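Local coordinates for protein alkylhalidase CmlS (Streptomyces venezuelae, PDB 3I3L) that is a flavin-dependent halogenase of chloramphenicol biosynthesis that holds its FAD covalently, at residues C318-Q326 against Y367-Y378. Numbering follows the deposited sequence.
Sequences CFTDPLFSQ and YEQYHQFLASFY. With FAD (flavin-adenine dinucleotide), chain B.
Tyr370 reaches from the helix into the turn of 318-326 and ties its backbone with one hydroxyl. With CG anti to the backbone N (chi1 178°), the ring is carried to the loop; Tyr370 OH donates to Asp321 O at 2.5 Å, nearly in line with the carbonyl, and accepts from Phe324 N at 3.1 Å. Thr320 CB and Gln326 CG close on the ring obliquely, the latter 3.4 Å from Tyr370 CE1. A phenylalanine in place of Tyr370 would probably leave the Asp321 carbonyl and the Phe324 amide without their shared mate and let the turn shift.

The Asp321 carboxylate divides its work. Asp321 OD1 uses its anti lone pair to take Leu323 N at 3.0 Å, an Asx turn, while Asp321 OD2 accepts from Tyr378 OH, near the plane of the tyrosine ring, in a hydrogen bond modelled at 2.4 Å, a length so short that it is doubtful. Asn205 ND2 is also hydrogen-bonded to Asp321 OD2, and Trp235 NE1 to the Tyr378 hydroxyl, so this buried acid is held by several polar partners.

Further along the helix Phe324 enters an aromatic cluster. Its CZ stands over the centre of the Phe377 ring, edge to face with planes at 70°, while Phe373 turns an edge toward the Phe324 face, offset, at 64°. Leu374 fills in beside them, Leu374 CD1 lying 3.7 Å from Leu323 CD2.

On the flavin side of the same loop, Pro322 CB packs 3.7 Å from FAD C5X, and Ser325 OG makes a weak hydrogen bond to FAD O4. The arrangement belongs to the FAD-binding domain of flavin-dependent halogenases: a buried loop bordering the isoalloxazine, backed by helix 352-382.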
ATOM      1  N   CYS A 318      -0.101  -8.874   6.956  1.00 22.79           N
ATOM      2  CA  CYS A 318       0.377  -9.262   5.659  1.00 21.22           C
ATOM      3  C   CYS A 318       1.565  -8.450   5.316  1.00 22.01           C
ATOM      4  O   CYS A 318       1.763  -7.413   5.927  1.00 20.97           O
ATOM      5  CB  CYS A 318      -0.732  -9.139   4.590  1.00 21.50           C
ATOM      6  SG  CYS A 318      -1.285  -7.436   4.268  1.00 26.15           S
ATOM      7  N   PHE A 319       2.372  -8.930   4.351  1.00 22.25           N
ATOM      8  CA  PHE A 319       3.626  -8.277   3.928  1.00 21.18           C
ATOM      9  C   PHE A 319       3.667  -8.225   2.392  1.00 23.35           C
ATOM     10  O   PHE A 319       3.357  -9.213   1.679  1.00 23.73           O
ATOM     11  CB  PHE A 319       4.863  -9.033   4.422  1.00 21.88           C
ATOM     12  CG  PHE A 319       6.157  -8.340   4.088  1.00 22.00           C
ATOM     13  CD1 PHE A 319       6.669  -7.397   4.949  1.00 23.10           C
ATOM     14  CD2 PHE A 319       6.817  -8.582   2.877  1.00 22.67           C
ATOM     15  CE1 PHE A 319       7.816  -6.682   4.639  1.00 25.90           C
ATOM     16  CE2 PHE A 319       7.989  -7.911   2.553  1.00 23.55           C
ATOM     17  CZ  PHE A 319       8.510  -6.963   3.440  1.00 24.16           C
ATOM     18  N   THR A 320       3.981  -7.050   1.875  1.00 24.76           N
ATOM     19  CA  THR A 320       3.918  -6.785   0.458  1.00 24.56           C
ATOM     20  C   THR A 320       5.350  -6.516   0.052  1.00 23.75           C
ATOM     21  O   THR A 320       6.066  -5.826   0.777  1.00 21.56           O
ATOM     22  CB  THR A 320       3.038  -5.487   0.158  1.00 26.39           C
ATOM     23  OG1 THR A 320       3.406  -4.442   1.103  1.00 31.35           O
ATOM     24  CG2 THR A 320       1.569  -5.748   0.310  1.00 26.78           C
ATOM     25  N   ASP A 321       5.768  -7.104  -1.077  1.00 26.63           N
ATOM     26  CA  ASP A 321       7.038  -6.796  -1.755  1.00 27.51           C
ATOM     27  C   ASP A 321       7.216  -5.301  -1.810  1.00 27.96           C
ATOM     28  O   ASP A 321       6.356  -4.585  -2.339  1.00 29.15           O
ATOM     29  CB  ASP A 321       6.925  -7.329  -3.199  1.00 29.91           C
ATOM     30  CG  ASP A 321       8.200  -7.124  -4.002  1.00 35.59           C
ATOM     31  OD1 ASP A 321       8.793  -6.016  -3.925  1.00 33.66           O
ATOM     32  OD2 ASP A 321       8.607  -8.080  -4.723  1.00 36.57           O
ATOM     33  N   PRO A 322       8.306  -4.806  -1.224  1.00 28.11           N
ATOM     34  CA  PRO A 322       8.523  -3.381  -0.982  1.00 27.66           C
ATOM     35  C   PRO A 322       8.866  -2.536  -2.235  1.00 27.84           C
ATOM     36  O   PRO A 322       9.308  -1.378  -2.096  1.00 29.60           O
ATOM     37  CB  PRO A 322       9.725  -3.378  -0.020  1.00 29.39           C
ATOM     38  CG  PRO A 322      10.504  -4.669  -0.423  1.00 29.22           C
ATOM     39  CD  PRO A 322       9.347  -5.647  -0.605  1.00 28.01           C
ATOM     40  N   LEU A 323       8.701  -3.094  -3.422  1.00 25.14           N
ATOM     41  CA  LEU A 323       8.985  -2.385  -4.668  1.00 26.36           C
ATOM     42  C   LEU A 323       8.327  -1.008  -4.737  1.00 26.32           C
ATOM     43  O   LEU A 323       8.954  -0.050  -5.144  1.00 24.78           O
ATOM     44  CB  LEU A 323       8.491  -3.205  -5.851  1.00 24.60           C
ATOM     45  CG  LEU A 323       8.744  -2.680  -7.249  1.00 26.62           C
ATOM     46  CD1 LEU A 323      10.269  -2.391  -7.492  1.00 29.96           C
ATOM     47  CD2 LEU A 323       8.183  -3.651  -8.284  1.00 29.41           C
ATOM     48  N   PHE A 324       7.059  -0.940  -4.347  1.00 26.18           N
ATOM     49  CA  PHE A 324       6.320   0.332  -4.298  1.00 29.52           C
ATOM     50  C   PHE A 324       6.217   0.945  -2.908  1.00 28.67           C
ATOM     51  O   PHE A 324       5.393   1.795  -2.668  1.00 30.00           O
ATOM     52  CB  PHE A 324       4.952   0.176  -4.959  1.00 28.32           C
ATOM     53  CG  PHE A 324       5.057  -0.255  -6.422  1.00 34.47           C
ATOM     54  CD1 PHE A 324       5.456   0.651  -7.404  1.00 36.00           C
ATOM     55  CD2 PHE A 324       4.814  -1.577  -6.791  1.00 36.77           C
ATOM     56  CE1 PHE A 324       5.582   0.266  -8.777  1.00 36.54           C
ATOM     57  CE2 PHE A 324       4.906  -1.979  -8.133  1.00 39.61           C
ATOM     58  CZ  PHE A 324       5.322  -1.065  -9.125  1.00 39.57           C
ATOM     59  N   SER A 325       7.071   0.533  -1.986  1.00 30.50           N
ATOM     60  CA  SER A 325       7.140   1.213  -0.672  1.00 29.61           C
ATOM     61  C   SER A 325       5.774   1.367   0.014  1.00 27.11           C
ATOM     62  O   SER A 325       5.445   2.434   0.486  1.00 28.43           O
ATOM     63  CB  SER A 325       7.760   2.628  -0.882  1.00 30.54           C
ATOM     64  OG  SER A 325       9.122   2.537  -1.291  1.00 34.35           O
ATOM     65  N   GLN A 326       4.963   0.316   0.017  1.00 26.78           N
ATOM     66  CA  GLN A 326       3.641   0.340   0.541  1.00 26.25           C
ATOM     67  C   GLN A 326       3.568  -0.047   2.039  1.00 26.52           C
ATOM     68  O   GLN A 326       2.481  -0.024   2.660  1.00 24.25           O
ATOM     69  CB  GLN A 326       2.765  -0.652  -0.236  1.00 26.82           C
ATOM     70  CG  GLN A 326       2.644  -0.350  -1.729  1.00 33.29           C
ATOM     71  CD  GLN A 326       1.449   0.551  -2.072  1.00 38.53           C
ATOM     72  OE1 GLN A 326       1.640   1.693  -2.519  1.00 42.00           O
ATOM     73  NE2 GLN A 326       0.227   0.043  -1.875  1.00 37.76           N
ATOM     74  N   TYR A 367      -4.372  -6.123  -0.432  1.00 27.89           N
ATOM     75  CA  TYR A 367      -3.230  -7.038  -0.546  1.00 27.75           C
ATOM     76  C   TYR A 367      -3.233  -7.702  -1.944  1.00 29.77           C
ATOM     77  O   TYR A 367      -2.235  -7.699  -2.652  1.00 29.83           O
ATOM     78  CB  TYR A 367      -3.289  -8.140   0.535  1.00 25.78           C
ATOM     79  CG  TYR A 367      -2.202  -9.144   0.335  1.00 23.76           C
ATOM     80  CD1 TYR A 367      -0.904  -8.878   0.803  1.00 21.95           C
ATOM     81  CD2 TYR A 367      -2.435 -10.353  -0.380  1.00 25.01           C
ATOM     82  CE1 TYR A 367       0.147  -9.781   0.615  1.00 23.38           C
ATOM     83  CE2 TYR A 367      -1.357 -11.286  -0.574  1.00 25.71           C
ATOM     84  CZ  TYR A 367      -0.075 -10.952  -0.058  1.00 24.81           C
ATOM     85  OH  TYR A 367       0.998 -11.814  -0.224  1.00 30.16           O
ATOM     86  N   GLU A 368      -4.373  -8.265  -2.314  1.00 32.56           N
ATOM     87  CA  GLU A 368      -4.523  -9.008  -3.530  1.00 35.22           C
ATOM     88  C   GLU A 368      -4.310  -8.131  -4.772  1.00 36.59           C
ATOM     89  O   GLU A 368      -3.794  -8.586  -5.792  1.00 39.27           O
ATOM     90  CB  GLU A 368      -5.883  -9.728  -3.559  1.00 36.25           C
ATOM     91  CG  GLU A 368      -5.798 -11.136  -2.884  1.00 43.21           C
ATOM     92  CD  GLU A 368      -7.173 -11.835  -2.729  1.00 48.09           C
ATOM     93  OE1 GLU A 368      -8.130 -11.458  -3.439  1.00 51.11           O
ATOM     94  OE2 GLU A 368      -7.291 -12.771  -1.898  1.00 46.76           O
ATOM     95  N   GLN A 369      -4.656  -6.869  -4.696  1.00 35.69           N
ATOM     96  CA  GLN A 369      -4.574  -6.080  -5.876  1.00 36.89           C
ATOM     97  C   GLN A 369      -3.162  -5.434  -6.006  1.00 36.54           C
ATOM     98  O   GLN A 369      -2.694  -5.136  -7.109  1.00 36.27           O
ATOM     99  CB  GLN A 369      -5.684  -5.047  -5.864  1.00 37.08           C
ATOM    100  CG  GLN A 369      -5.221  -3.652  -5.584  1.00 43.30           C
ATOM    101  CD  GLN A 369      -6.378  -2.675  -5.675  1.00 54.92           C
ATOM    102  OE1 GLN A 369      -7.559  -3.084  -5.588  1.00 55.57           O
ATOM    103  NE2 GLN A 369      -6.057  -1.378  -5.875  1.00 54.86           N
ATOM    104  N   TYR A 370      -2.479  -5.218  -4.892  1.00 32.74           N
ATOM    105  CA  TYR A 370      -1.110  -4.854  -4.978  1.00 33.31           C
ATOM    106  C   TYR A 370      -0.315  -6.031  -5.617  1.00 34.12           C
ATOM    107  O   TYR A 370       0.632  -5.809  -6.409  1.00 32.81           O
ATOM    108  CB  TYR A 370      -0.533  -4.542  -3.598  1.00 31.59           C
ATOM    109  CG  TYR A 370       0.893  -4.212  -3.677  1.00 33.49           C
ATOM    110  CD1 TYR A 370       1.306  -2.946  -4.166  1.00 38.75           C
ATOM    111  CD2 TYR A 370       1.888  -5.153  -3.327  1.00 32.52           C
ATOM    112  CE1 TYR A 370       2.670  -2.636  -4.293  1.00 40.36           C
ATOM    113  CE2 TYR A 370       3.276  -4.851  -3.454  1.00 31.53           C
ATOM    114  CZ  TYR A 370       3.654  -3.590  -3.928  1.00 37.35           C
ATOM    115  OH  TYR A 370       5.006  -3.220  -4.017  1.00 35.24           O
ATOM    116  N   HIS A 371      -0.705  -7.251  -5.263  1.00 32.75           N
ATOM    117  CA  HIS A 371      -0.030  -8.483  -5.734  1.00 34.12           C
ATOM    118  C   HIS A 371      -0.235  -8.639  -7.239  1.00 34.09           C
ATOM    119  O   HIS A 371       0.709  -8.904  -7.938  1.00 32.41           O
ATOM    120  CB  HIS A 371      -0.670  -9.660  -4.986  1.00 35.66           C
ATOM    121  CG  HIS A 371      -0.043 -11.004  -5.222  1.00 39.72           C
ATOM    122  ND1 HIS A 371      -0.250 -11.747  -6.372  1.00 41.51           N
ATOM    123  CD2 HIS A 371       0.703 -11.787  -4.405  1.00 43.03           C
ATOM    124  CE1 HIS A 371       0.373 -12.911  -6.268  1.00 42.15           C
ATOM    125  NE2 HIS A 371       0.956 -12.963  -5.081  1.00 41.79           N
ATOM    126  N   GLN A 372      -1.473  -8.523  -7.714  1.00 34.00           N
ATOM    127  CA  GLN A 372      -1.797  -8.601  -9.153  1.00 38.63           C
ATOM    128  C   GLN A 372      -1.012  -7.573  -9.962  1.00 39.33           C
ATOM    129  O   GLN A 372      -0.551  -7.828 -11.061  1.00 41.42           O
ATOM    130  CB  GLN A 372      -3.302  -8.368  -9.388  1.00 39.20           C
ATOM    131  CG  GLN A 372      -3.576  -7.172 -10.384  1.00 47.95           C
ATOM    132  CD  GLN A 372      -4.894  -6.328 -10.112  1.00 57.29           C
ATOM    133  OE1 GLN A 372      -4.821  -5.133  -9.752  1.00 57.60           O
ATOM    134  NE2 GLN A 372      -6.068  -6.956 -10.278  1.00 56.33           N
ATOM    135  N   PHE A 373      -0.849  -6.406  -9.391  1.00 38.51           N
ATOM    136  CA  PHE A 373      -0.218  -5.302 -10.046  1.00 39.28           C
ATOM    137  C   PHE A 373       1.251  -5.591 -10.153  1.00 39.15           C
ATOM    138  O   PHE A 373       1.847  -5.494 -11.227  1.00 39.24           O
ATOM    139  CB  PHE A 373      -0.451  -4.100  -9.167  1.00 40.34           C
ATOM    140  CG  PHE A 373       0.014  -2.811  -9.729  1.00 43.29           C
ATOM    141  CD1 PHE A 373       1.193  -2.260  -9.293  1.00 44.63           C
ATOM    142  CD2 PHE A 373      -0.794  -2.093 -10.643  1.00 47.20           C
ATOM    143  CE1 PHE A 373       1.614  -0.992  -9.819  1.00 52.12           C
ATOM    144  CE2 PHE A 373      -0.415  -0.842 -11.137  1.00 47.03           C
ATOM    145  CZ  PHE A 373       0.781  -0.288 -10.746  1.00 47.41           C
ATOM    146  N   LEU A 374       1.837  -5.962  -9.021  1.00 36.51           N
ATOM    147  CA  LEU A 374       3.191  -6.417  -8.946  1.00 34.67           C
ATOM    148  C   LEU A 374       3.554  -7.464 -10.017  1.00 34.44           C
ATOM    149  O   LEU A 374       4.628  -7.414 -10.604  1.00 35.10           O
ATOM    150  CB  LEU A 374       3.379  -7.054  -7.592  1.00 33.21           C
ATOM    151  CG  LEU A 374       4.805  -7.133  -7.108  1.00 34.80           C
ATOM    152  CD1 LEU A 374       5.385  -5.764  -7.138  1.00 33.60           C
ATOM    153  CD2 LEU A 374       4.699  -7.643  -5.643  1.00 35.26           C
ATOM    154  N   ALA A 375       2.656  -8.409 -10.255  1.00 32.20           N
ATOM    155  CA  ALA A 375       2.903  -9.467 -11.199  1.00 32.87           C
ATOM    156  C   ALA A 375       3.131  -8.867 -12.590  1.00 32.88           C
ATOM    157  O   ALA A 375       4.003  -9.321 -13.331  1.00 33.28           O
ATOM    158  CB  ALA A 375       1.677 -10.458 -11.214  1.00 28.94           C
ATOM    159  N   SER A 376       2.322  -7.873 -12.951  1.00 32.78           N
ATOM    160  CA  SER A 376       2.508  -7.108 -14.187  1.00 34.54           C
ATOM    161  C   SER A 376       3.890  -6.484 -14.279  1.00 32.25           C
ATOM    162  O   SER A 376       4.619  -6.740 -15.225  1.00 34.14           O
ATOM    163  CB  SER A 376       1.446  -6.017 -14.280  1.00 34.25           C
ATOM    164  OG  SER A 376       0.226  -6.625 -14.586  1.00 41.88           O
ATOM    165  N   PHE A 377       4.270  -5.686 -13.291  1.00 30.83           N
ATOM    166  CA  PHE A 377       5.601  -5.088 -13.305  1.00 32.19           C
ATOM    167  C   PHE A 377       6.731  -6.090 -13.431  1.00 31.83           C
ATOM    168  O   PHE A 377       7.615  -5.896 -14.265  1.00 33.52           O
ATOM    169  CB  PHE A 377       5.862  -4.125 -12.150  1.00 32.51           C
ATOM    170  CG  PHE A 377       5.245  -2.809 -12.353  1.00 37.22           C
ATOM    171  CD1 PHE A 377       3.909  -2.585 -12.013  1.00 43.12           C
ATOM    172  CD2 PHE A 377       5.984  -1.779 -12.906  1.00 42.09           C
ATOM    173  CE1 PHE A 377       3.317  -1.330 -12.225  1.00 43.67           C
ATOM    174  CE2 PHE A 377       5.407  -0.539 -13.112  1.00 43.61           C
ATOM    175  CZ  PHE A 377       4.060  -0.321 -12.770  1.00 43.51           C
ATOM    176  N   TYR A 378       6.711  -7.162 -12.630  1.00 29.82           N
ATOM    177  CA  TYR A 378       7.778  -8.153 -12.762  1.00 28.86           C
ATOM    178  C   TYR A 378       7.794  -8.757 -14.207  1.00 29.38           C
ATOM    179  O   TYR A 378       8.841  -8.914 -14.803  1.00 28.72           O
ATOM    180  CB  TYR A 378       7.701  -9.244 -11.705  1.00 27.77           C
ATOM    181  CG  TYR A 378       8.254  -8.829 -10.379  1.00 30.15           C
ATOM    182  CD1 TYR A 378       9.489  -8.253 -10.279  1.00 32.03           C
ATOM    183  CD2 TYR A 378       7.537  -8.997  -9.212  1.00 37.05           C
ATOM    184  CE1 TYR A 378      10.024  -7.880  -9.061  1.00 29.47           C
ATOM    185  CE2 TYR A 378       8.085  -8.607  -7.952  1.00 33.18           C
ATOM    186  CZ  TYR A 378       9.309  -8.038  -7.918  1.00 30.68           C
ATOM    187  OH  TYR A 378       9.888  -7.630  -6.706  1.00 31.76           O
TER
HETATM  188  PA  FAD B 600       7.342  -3.127  12.525  1.00 22.91           P
HETATM  189  O1A FAD B 600       8.160  -4.392  12.397  1.00 23.40           O
HETATM  190  O2A FAD B 600       7.916  -1.898  11.912  1.00 26.26           O
HETATM  191  O5B FAD B 600       7.070  -2.867  14.114  1.00 28.34           O
HETATM  192  C5B FAD B 600       6.682  -3.932  14.958  1.00 26.26           C
HETATM  193  C4B FAD B 600       7.209  -3.743  16.398  1.00 24.76           C
HETATM  194  O4B FAD B 600       6.674  -4.822  17.201  1.00 25.06           O
HETATM  195  C3B FAD B 600       8.713  -3.837  16.494  1.00 27.75           C
HETATM  196  O3B FAD B 600       9.226  -2.649  17.014  1.00 28.16           O
HETATM  197  C2B FAD B 600       8.976  -5.004  17.459  1.00 29.50           C
HETATM  198  O2B FAD B 600       9.963  -4.680  18.386  1.00 32.68           O
HETATM  199  C1B FAD B 600       7.638  -5.206  18.153  1.00 25.25           C
HETATM  200  N9A FAD B 600       7.301  -6.544  18.602  1.00 28.90           N
HETATM  201  C8A FAD B 600       7.426  -7.711  17.907  1.00 29.05           C
HETATM  202  N7A FAD B 600       6.964  -8.722  18.674  1.00 29.98           N
HETATM  203  C5A FAD B 600       6.620  -8.233  19.888  1.00 28.89           C
HETATM  204  C6A FAD B 600       6.117  -8.837  21.026  1.00 28.67           C
HETATM  205  N6A FAD B 600       5.882 -10.136  21.061  1.00 26.64           N
HETATM  206  N1A FAD B 600       5.816  -8.037  22.095  1.00 31.62           N
HETATM  207  C2A FAD B 600       6.039  -6.683  22.075  1.00 24.68           C
HETATM  208  N3A FAD B 600       6.523  -6.105  20.942  1.00 27.36           N
HETATM  209  C4A FAD B 600       6.810  -6.863  19.860  1.00 28.32           C
HETATM  210  N1  FAD B 600       8.069  -0.031   3.908  1.00 24.52           N
HETATM  211  C2  FAD B 600       7.899   1.244   3.396  1.00 25.22           C
HETATM  212  O2  FAD B 600       6.867   1.837   3.681  1.00 28.21           O
HETATM  213  N3  FAD B 600       8.839   1.817   2.581  1.00 23.49           N
HETATM  214  C4  FAD B 600       9.983   1.140   2.249  1.00 26.99           C
HETATM  215  O4  FAD B 600      10.849   1.706   1.508  1.00 30.83           O
HETATM  216  C4X FAD B 600      10.149  -0.159   2.732  1.00 26.78           C
HETATM  217  N5  FAD B 600      11.288  -0.857   2.435  1.00 26.06           N
HETATM  218  C5X FAD B 600      11.491  -2.094   3.002  1.00 24.75           C
HETATM  219  C6  FAD B 600      12.649  -2.823   2.694  1.00 24.65           C
HETATM  220  C7  FAD B 600      12.808  -4.091   3.200  1.00 28.65           C
HETATM  221  C7M FAD B 600      14.052  -4.894   2.904  1.00 30.27           C
HETATM  222  C8  FAD B 600      11.833  -4.593   4.055  1.00 31.68           C
HETATM  223  C8M FAD B 600      12.009  -5.908   4.703  1.00 29.10           C
HETATM  224  C9  FAD B 600      10.652  -3.899   4.338  1.00 27.49           C
HETATM  225  C9A FAD B 600      10.512  -2.632   3.794  1.00 24.94           C
HETATM  226  N10 FAD B 600       9.385  -1.939   4.128  1.00 22.58           N
HETATM  227  C10 FAD B 600       9.171  -0.735   3.570  1.00 23.96           C
HETATM  228  C1' FAD B 600       8.349  -2.693   4.891  1.00 21.76           C
HETATM  229  C2' FAD B 600       8.022  -1.967   6.175  1.00 22.77           C
HETATM  230  O2' FAD B 600       9.201  -1.697   6.819  1.00 26.99           O
HETATM  231  C3' FAD B 600       7.054  -2.671   7.088  1.00 24.44           C
HETATM  232  O3' FAD B 600       5.833  -2.869   6.409  1.00 22.10           O
HETATM  233  C4' FAD B 600       6.756  -1.803   8.356  1.00 23.57           C
HETATM  234  O4' FAD B 600       7.877  -1.701   9.191  1.00 21.84           O
HETATM  235  C5' FAD B 600       5.656  -2.462   9.177  1.00 19.55           C
HETATM  236  O5' FAD B 600       5.323  -1.664  10.276  1.00 23.74           O
HETATM  237  P   FAD B 600       4.734  -2.435  11.522  1.00 21.58           P
HETATM  238  O1P FAD B 600       3.676  -3.410  11.055  1.00 20.89           O
HETATM  239  O2P FAD B 600       4.373  -1.434  12.614  1.00 28.18           O
HETATM  240  O3P FAD B 600       5.897  -3.454  11.998  1.00 20.22           O